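PDB 5ENU: alkyl hydroperoxide reductase/ Thiol specific antioxidant/ Mal allergen from Burkholderia ambifaria, which probably reduces hydrogen peroxide and organic hydroperoxides as a thiol-dependent peroxiredoxin of the AhpC/TSA family, built on a thioredoxin-like fold. Local coordinates for residues Val40-Pro45 against Thr53-Gln58; Glu61-Phe66 against Glu92-Leu97. All blocks are in the same frame, centred on the assembly; numbering follows the deposited sequence.

Interaction 1: Val40-Pro45 against Thr53-Gln58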
loop_
_atom_site.group_PDB
_atom_site.type_symbol
_atom_site.label_atom_id
_atom_site.label_comp_id
_atom_site.label_asym_id
_atom_site.label_seq_id
_atom_site.Cartn_x
_atom_site.Cartn_y
_atom_site.Cartn_z
ATOM N N VAL A 40 7.393 -0.451 -1.334
ATOM C CA VAL A 40 6.513 -0.916 -0.275
ATOM C C VAL A 40 5.143 -0.332 -0.596
ATOM O O VAL A 40 4.945 0.888 -0.497
ATOM C CB VAL A 40 6.998 -0.451 1.107
ATOM C CG1 VAL A 40 5.960 -0.794 2.184
ATOM C CG2 VAL A 40 8.368 -1.050 1.430
ATOM N N LEU A 41 4.210 -1.182 -1.010
ATOM C CA LEU A 41 2.851 -0.760 -1.324
ATOM C C LEU A 41 1.990 -1.250 -0.167
ATOM O O LEU A 41 1.805 -2.462 -0.011
ATOM C CB LEU A 41 2.416 -1.390 -2.642
ATOM C CG LEU A 41 1.106 -0.871 -3.228
ATOM C CD1 LEU A 41 1.259 0.605 -3.623
ATOM C CD2 LEU A 41 0.667 -1.733 -4.429
ATOM N N TYR A 42 1.515 -0.337 0.673
ATOM C CA TYR A 42 0.783 -0.734 1.873
ATOM C C TYR A 42 -0.677 -0.314 1.753
ATOM O O TYR A 42 -0.967 0.864 1.495
ATOM C CB TYR A 42 1.442 -0.261 3.188
ATOM C CG TYR A 42 1.176 1.156 3.675
ATOM C CD1 TYR A 42 2.008 2.225 3.313
ATOM C CD2 TYR A 42 0.128 1.413 4.563
ATOM C CE1 TYR A 42 1.779 3.513 3.786
ATOM C CE2 TYR A 42 -0.104 2.706 5.051
ATOM C CZ TYR A 42 0.713 3.752 4.634
ATOM O OH TYR A 42 0.524 5.040 5.102
ATOM N N PHE A 43 -1.579 -1.285 1.919
ATOM C CA PHE A 43 -3.018 -1.044 1.880
ATOM C C PHE A 43 -3.531 -0.888 3.301
ATOM O O PHE A 43 -3.182 -1.695 4.186
ATOM C CB PHE A 43 -3.747 -2.230 1.235
ATOM C CG PHE A 43 -3.514 -2.364 -0.251
ATOM C CD1 PHE A 43 -2.330 -2.877 -0.740
ATOM C CD2 PHE A 43 -4.504 -1.975 -1.156
ATOM C CE1 PHE A 43 -2.128 -3.002 -2.107
ATOM C CE2 PHE A 43 -4.313 -2.094 -2.539
ATOM C CZ PHE A 43 -3.111 -2.605 -3.008
ATOM N N TYR A 44 -4.314 0.167 3.526
ATOM C CA TYR A 44 -4.865 0.430 4.848
ATOM C C TYR A 44 -6.355 0.718 4.719
ATOM O O TYR A 44 -6.795 1.275 3.709
ATOM C CB TYR A 44 -4.136 1.598 5.547
ATOM C CG TYR A 44 -4.216 2.927 4.810
ATOM C CD1 TYR A 44 -3.331 3.237 3.766
ATOM C CD2 TYR A 44 -5.177 3.879 5.167
ATOM C CE1 TYR A 44 -3.406 4.465 3.106
ATOM C CE2 TYR A 44 -5.246 5.110 4.514
ATOM C CZ TYR A 44 -4.365 5.395 3.489
ATOM O OH TYR A 44 -4.437 6.603 2.829
ATOM N N PRO A 45 -7.170 0.307 5.701
ATOM C CA PRO A 45 -8.633 0.397 5.509
ATOM C C PRO A 45 -9.178 1.800 5.253
ATOM O O PRO A 45 -10.018 1.957 4.352
ATOM C CB PRO A 45 -9.204 -0.218 6.796
ATOM C CG PRO A 45 -8.131 -1.070 7.364
ATOM C CD PRO A 45 -6.799 -0.561 6.835
ATOM N N THR A 53 -3.769 5.815 11.003
ATOM C CA THR A 53 -2.957 6.965 11.368
ATOM C C THR A 53 -1.621 6.508 11.951
ATOM O O THR A 53 -0.554 6.983 11.545
ATOM C CB THR A 53 -3.740 7.839 12.355
ATOM O OG1 THR A 53 -4.924 8.328 11.716
ATOM C CG2 THR A 53 -2.887 9.016 12.854
ATOM N N THR A 54 -1.653 5.557 12.888
ATOM C CA THR A 54 -0.402 5.051 13.459
ATOM C C THR A 54 0.485 4.444 12.373
ATOM O O THR A 54 1.694 4.706 12.329
ATOM C CB THR A 54 -0.694 4.020 14.550
ATOM O OG1 THR A 54 -1.475 4.634 15.587
ATOM C CG2 THR A 54 0.605 3.473 15.148
ATOM N N GLU A 55 -0.098 3.626 11.485
ATOM C CA GLU A 55 0.697 3.020 10.423
ATOM C C GLU A 55 1.374 4.081 9.555
ATOM O O GLU A 55 2.571 3.988 9.259
ATOM C CB GLU A 55 -0.170 2.075 9.586
ATOM C CG GLU A 55 0.658 1.259 8.598
ATOM C CD GLU A 55 -0.123 0.222 7.809
ATOM O OE1 GLU A 55 -1.366 0.310 7.756
ATOM O OE2 GLU A 55 0.547 -0.687 7.238
ATOM N N GLY A 56 0.619 5.090 9.135
ATOM C CA GLY A 56 1.205 6.160 8.335
ATOM C C GLY A 56 2.315 6.900 9.065
ATOM O O GLY A 56 3.381 7.158 8.492
ATOM N N LEU A 57 2.098 7.221 10.351
ATOM C CA LEU A 57 3.114 7.919 11.142
ATOM C C LEU A 57 4.359 7.071 11.343
ATOM O O LEU A 57 5.473 7.612 11.375
ATOM C CB LEU A 57 2.529 8.335 12.494
ATOM C CG LEU A 57 1.533 9.505 12.403
ATOM C CD1 LEU A 57 0.927 9.758 13.764
ATOM C CD2 LEU A 57 2.188 10.764 11.881
ATOM N N GLN A 58 4.202 5.743 11.454
ATOM C CA GLN A 58 5.373 4.898 11.662
ATOM C C GLN A 58 6.174 4.740 10.373
ATOM O O GLN A 58 7.413 4.757 10.404
ATOM C CB GLN A 58 4.959 3.564 12.311
ATOM C CG GLN A 58 4.575 3.789 13.792
ATOM C CD GLN A 58 4.153 2.538 14.538
ATOM O OE1 GLN A 58 3.653 1.593 13.954
ATOM N NE2 GLN A 58 4.316 2.556 15.853
HETATM O O HOH W 1 -0.642 -2.222 5.513
#

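Interaction 2: Glu61-Phe66 against Glu92-Leu97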
loop_
_atom_site.group_PDB
_atom_site.type_symbol
_atom_site.label_atom_id
_atom_site.label_comp_id
_atom_site.label_asym_id
_atom_site.label_seq_id
_atom_site.Cartn_x
_atom_site.Cartn_y
_atom_site.Cartn_z
ATOM N N GLU A 61 8.115 7.984 10.209
ATOM C CA GLU A 61 9.253 8.075 11.116
ATOM C C GLU A 61 10.472 7.356 10.560
ATOM O O GLU A 61 11.608 7.820 10.721
ATOM C CB GLU A 61 8.860 7.485 12.467
ATOM C CG GLU A 61 9.976 7.476 13.478
ATOM C CD GLU A 61 9.562 6.787 14.767
ATOM O OE1 GLU A 61 9.991 7.241 15.844
ATOM O OE2 GLU A 61 8.797 5.795 14.699
ATOM N N LEU A 62 10.262 6.220 9.902
ATOM C CA LEU A 62 11.362 5.440 9.355
ATOM C C LEU A 62 11.623 5.709 7.880
ATOM O O LEU A 62 12.526 5.088 7.306
ATOM C CB LEU A 62 11.135 3.944 9.607
ATOM C CG LEU A 62 11.290 3.534 11.076
ATOM C CD1 LEU A 62 10.938 2.077 11.296
ATOM C CD2 LEU A 62 12.708 3.813 11.536
ATOM N N TYR A 63 10.897 6.648 7.274
ATOM C CA TYR A 63 11.050 6.941 5.848
ATOM C C TYR A 63 12.495 7.145 5.400
ATOM O O TYR A 63 12.877 6.586 4.359
ATOM C CB TYR A 63 10.147 8.122 5.465
ATOM C CG TYR A 63 10.075 8.355 3.976
ATOM C CD1 TYR A 63 9.435 7.432 3.154
ATOM C CD2 TYR A 63 10.631 9.487 3.395
ATOM C CE1 TYR A 63 9.342 7.620 1.800
ATOM C CE2 TYR A 63 10.536 9.696 2.005
ATOM C CZ TYR A 63 9.890 8.746 1.224
ATOM O OH TYR A 63 9.777 8.903 -0.151
ATOM N N PRO A 64 13.338 7.908 6.108
ATOM C CA PRO A 64 14.723 8.075 5.633
ATOM C C PRO A 64 15.466 6.764 5.529
ATOM O O PRO A 64 16.309 6.605 4.632
ATOM C CB PRO A 64 15.356 8.999 6.687
ATOM C CG PRO A 64 14.198 9.699 7.317
ATOM C CD PRO A 64 13.088 8.697 7.329
ATOM N N LYS A 65 15.165 5.806 6.414
ATOM C CA LYS A 65 15.842 4.516 6.338
ATOM C C LYS A 65 15.355 3.697 5.141
ATOM O O LYS A 65 16.147 2.997 4.498
ATOM C CB LYS A 65 15.666 3.738 7.639
ATOM C CG LYS A 65 16.310 4.402 8.840
ATOM C CD LYS A 65 16.316 3.444 10.023
ATOM C CE LYS A 65 16.712 4.132 11.311
ATOM N NZ LYS A 65 18.070 4.700 11.213
ATOM N N PHE A 66 14.054 3.758 4.837
ATOM C CA PHE A 66 13.557 3.124 3.621
ATOM C C PHE A 66 14.240 3.715 2.391
ATOM O O PHE A 66 14.707 2.982 1.507
ATOM C CB PHE A 66 12.039 3.282 3.518
ATOM C CG PHE A 66 11.271 2.343 4.410
ATOM C CD1 PHE A 66 11.084 1.011 4.046
ATOM C CD2 PHE A 66 10.737 2.785 5.618
ATOM C CE1 PHE A 66 10.379 0.146 4.874
ATOM C CE2 PHE A 66 10.037 1.904 6.451
ATOM C CZ PHE A 66 9.853 0.587 6.065
ATOM N N GLU A 92 1.680 14.948 7.846
ATOM C CA GLU A 92 2.929 15.383 7.227
ATOM C C GLU A 92 3.677 14.205 6.602
ATOM O O GLU A 92 4.880 14.025 6.784
ATOM C CB GLU A 92 3.802 16.165 8.210
ATOM C CG GLU A 92 3.058 17.323 8.847
ATOM C CD GLU A 92 3.950 18.210 9.691
ATOM O OE1 GLU A 92 5.147 17.884 9.851
ATOM O OE2 GLU A 92 3.443 19.238 10.193
ATOM N N LEU A 93 2.944 13.395 5.854
ATOM C CA LEU A 93 3.546 12.199 5.257
ATOM C C LEU A 93 4.479 12.603 4.122
ATOM O O LEU A 93 4.099 13.441 3.289
ATOM C CB LEU A 93 2.473 11.242 4.716
ATOM C CG LEU A 93 1.468 10.706 5.749
ATOM C CD1 LEU A 93 0.457 9.780 5.061
ATOM C CD2 LEU A 93 2.191 9.981 6.885
ATOM N N PRO A 94 5.683 12.036 4.050
ATOM C CA PRO A 94 6.641 12.384 2.991
ATOM C C PRO A 94 6.544 11.504 1.753
ATOM O O PRO A 94 7.459 11.526 0.927
ATOM C CB PRO A 94 7.989 12.148 3.690
ATOM C CG PRO A 94 7.713 10.994 4.583
ATOM C CD PRO A 94 6.310 11.219 5.099
ATOM N N PHE A 95 5.465 10.749 1.608
ATOM C CA PHE A 95 5.314 9.777 0.544
ATOM C C PHE A 95 3.889 9.871 0.030
ATOM O O PHE A 95 3.020 10.453 0.695
ATOM C CB PHE A 95 5.657 8.358 1.039
ATOM C CG PHE A 95 4.877 7.923 2.252
ATOM C CD1 PHE A 95 3.562 7.474 2.133
ATOM C CD2 PHE A 95 5.473 7.933 3.518
ATOM C CE1 PHE A 95 2.843 7.062 3.257
ATOM C CE2 PHE A 95 4.750 7.515 4.637
ATOM C CZ PHE A 95 3.445 7.085 4.502
ATOM N N PRO A 96 3.617 9.327 -1.159
ATOM C CA PRO A 96 2.295 9.500 -1.781
ATOM C C PRO A 96 1.254 8.525 -1.249
ATOM O O PRO A 96 1.569 7.461 -0.721
ATOM C CB PRO A 96 2.543 9.199 -3.270
ATOM C CG PRO A 96 4.022 9.000 -3.424
ATOM C CD PRO A 96 4.601 8.727 -2.080
ATOM N N LEU A 97 -0.013 8.904 -1.440
ATOM C CA LEU A 97 -1.160 8.036 -1.184
ATOM C C LEU A 97 -1.947 7.878 -2.483
ATOM O O LEU A 97 -2.376 8.878 -3.073
ATOM C CB LEU A 97 -2.078 8.634 -0.109
ATOM C CG LEU A 97 -1.436 8.876 1.260
ATOM C CD1 LEU A 97 -2.450 9.581 2.169
ATOM C CD2 LEU A 97 -0.931 7.563 1.903
HETATM O O HOH W 2 7.956 10.335 -1.827
#

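Interaction 1: Val40-Pro45 against Thr53-Gln58
Tyr42, on strand 38-43, meets Glu55 and Gly56 of helix 50-68 within the beta-alpha-beta unit of strand 38-43, helix 50-68 and strand 71-77; the short helical segment 53-58 runs nearly antiparallel to strand residues 40-43 (165°). With CG between its backbone N and carbonyl carbon (chi1 83°), the tyrosine ring projects toward the helix. It slides past the oncoming Glu55 chain, ring and carboxylate planes being 46° apart. Tyr42 CD2 lies 3.4 Å from Glu55 OE2, while farther out Tyr42 OH reaches the backbone of Gly56, 3.5 Å from its CA. Phe59 stacks on the same ring. Phe43 points its CB away from the helix, its ring meeting that of Phe109, and contributes its carbonyl: a water bridges Phe43 O (2.9 Å) and Glu55 OE2 (2.6 Å). Tyr44 closes the contact with its CB, 3.8 Å from Glu55 OE1, while its ring leads off and its hydroxyl bonds to Asp47. Glu55 gets this far because its chain is extended, CG anti to the backbone N. No direct hydrogen bond crosses between the segments. The carboxylate is instead held through OE1 by a salt bridge to Arg127 and packed against aromatic carbon, a fixed placement consistent with a second-shell role in orienting that arginine, probably beside the helix that in peroxiredoxins carries the peroxidatic cysteine.

Interaction 2: Glu61-Phe66 against Glu92-Leu97
Tyr63 of helix 50-68 is the one side chain from its segment that meets the loop between helix 81-91 and strand 97-99, and Pro94 and Phe95 receive it. The tight part is over the ring. Pro94 CG sits above one face, 3.9 Å from the Tyr63 ring centroid and 29° off its normal, a CH-pi contact whose shortest approach is 3.5 Å to Tyr63 CD2. On the inner side, Phe95 CB comes within 3.8 Å of Tyr63 CE1; the two rings are obliquely disposed, with centroids 6.0 Å apart and planes at 41°. Tyr63 holds CG anti to its own N (chi1 -171°), which carries the ring off the helix and into the loop. The looser side is that of the exposed Pro94, whose backbone is reached by water: one water donates to both Tyr63 OH, at 2.9 Å, and Pro94 O, at 3.0 Å, bridging groups with no direct bond between them. The hydroxyl itself is firmly bonded, since Glu72 and Lys67 also hydrogen-bond to it. Carbon packing thus seats the ring against the loop, while three polar partners fix its hydroxyl end, and the neighbouring lysine would probably draw electron density from that oxygen and make the phenol a better hydrogen-bond donor.

Both interactions draw on helix 50-68, one near its start and the other farther along, and their centres are 10 Å apart. Interaction 1 is the deeper, entirely among buried residues, and binds the helix to a strand of the main sheet; interaction 2 lies farther out, includes an exposed proline and joins the helix to a loop. A buried carboxylate beside a tyrosine ring marks the first, proline and aromatic packing the second, although each adds a bridging water in place of a direct bond. They also touch: Tyr42 OH lies 3.6 Å from Phe95 CE1, and Gly56 O packs 3.5 Å from Leu93 CD2, making the two contacts neighbours in continuous packing.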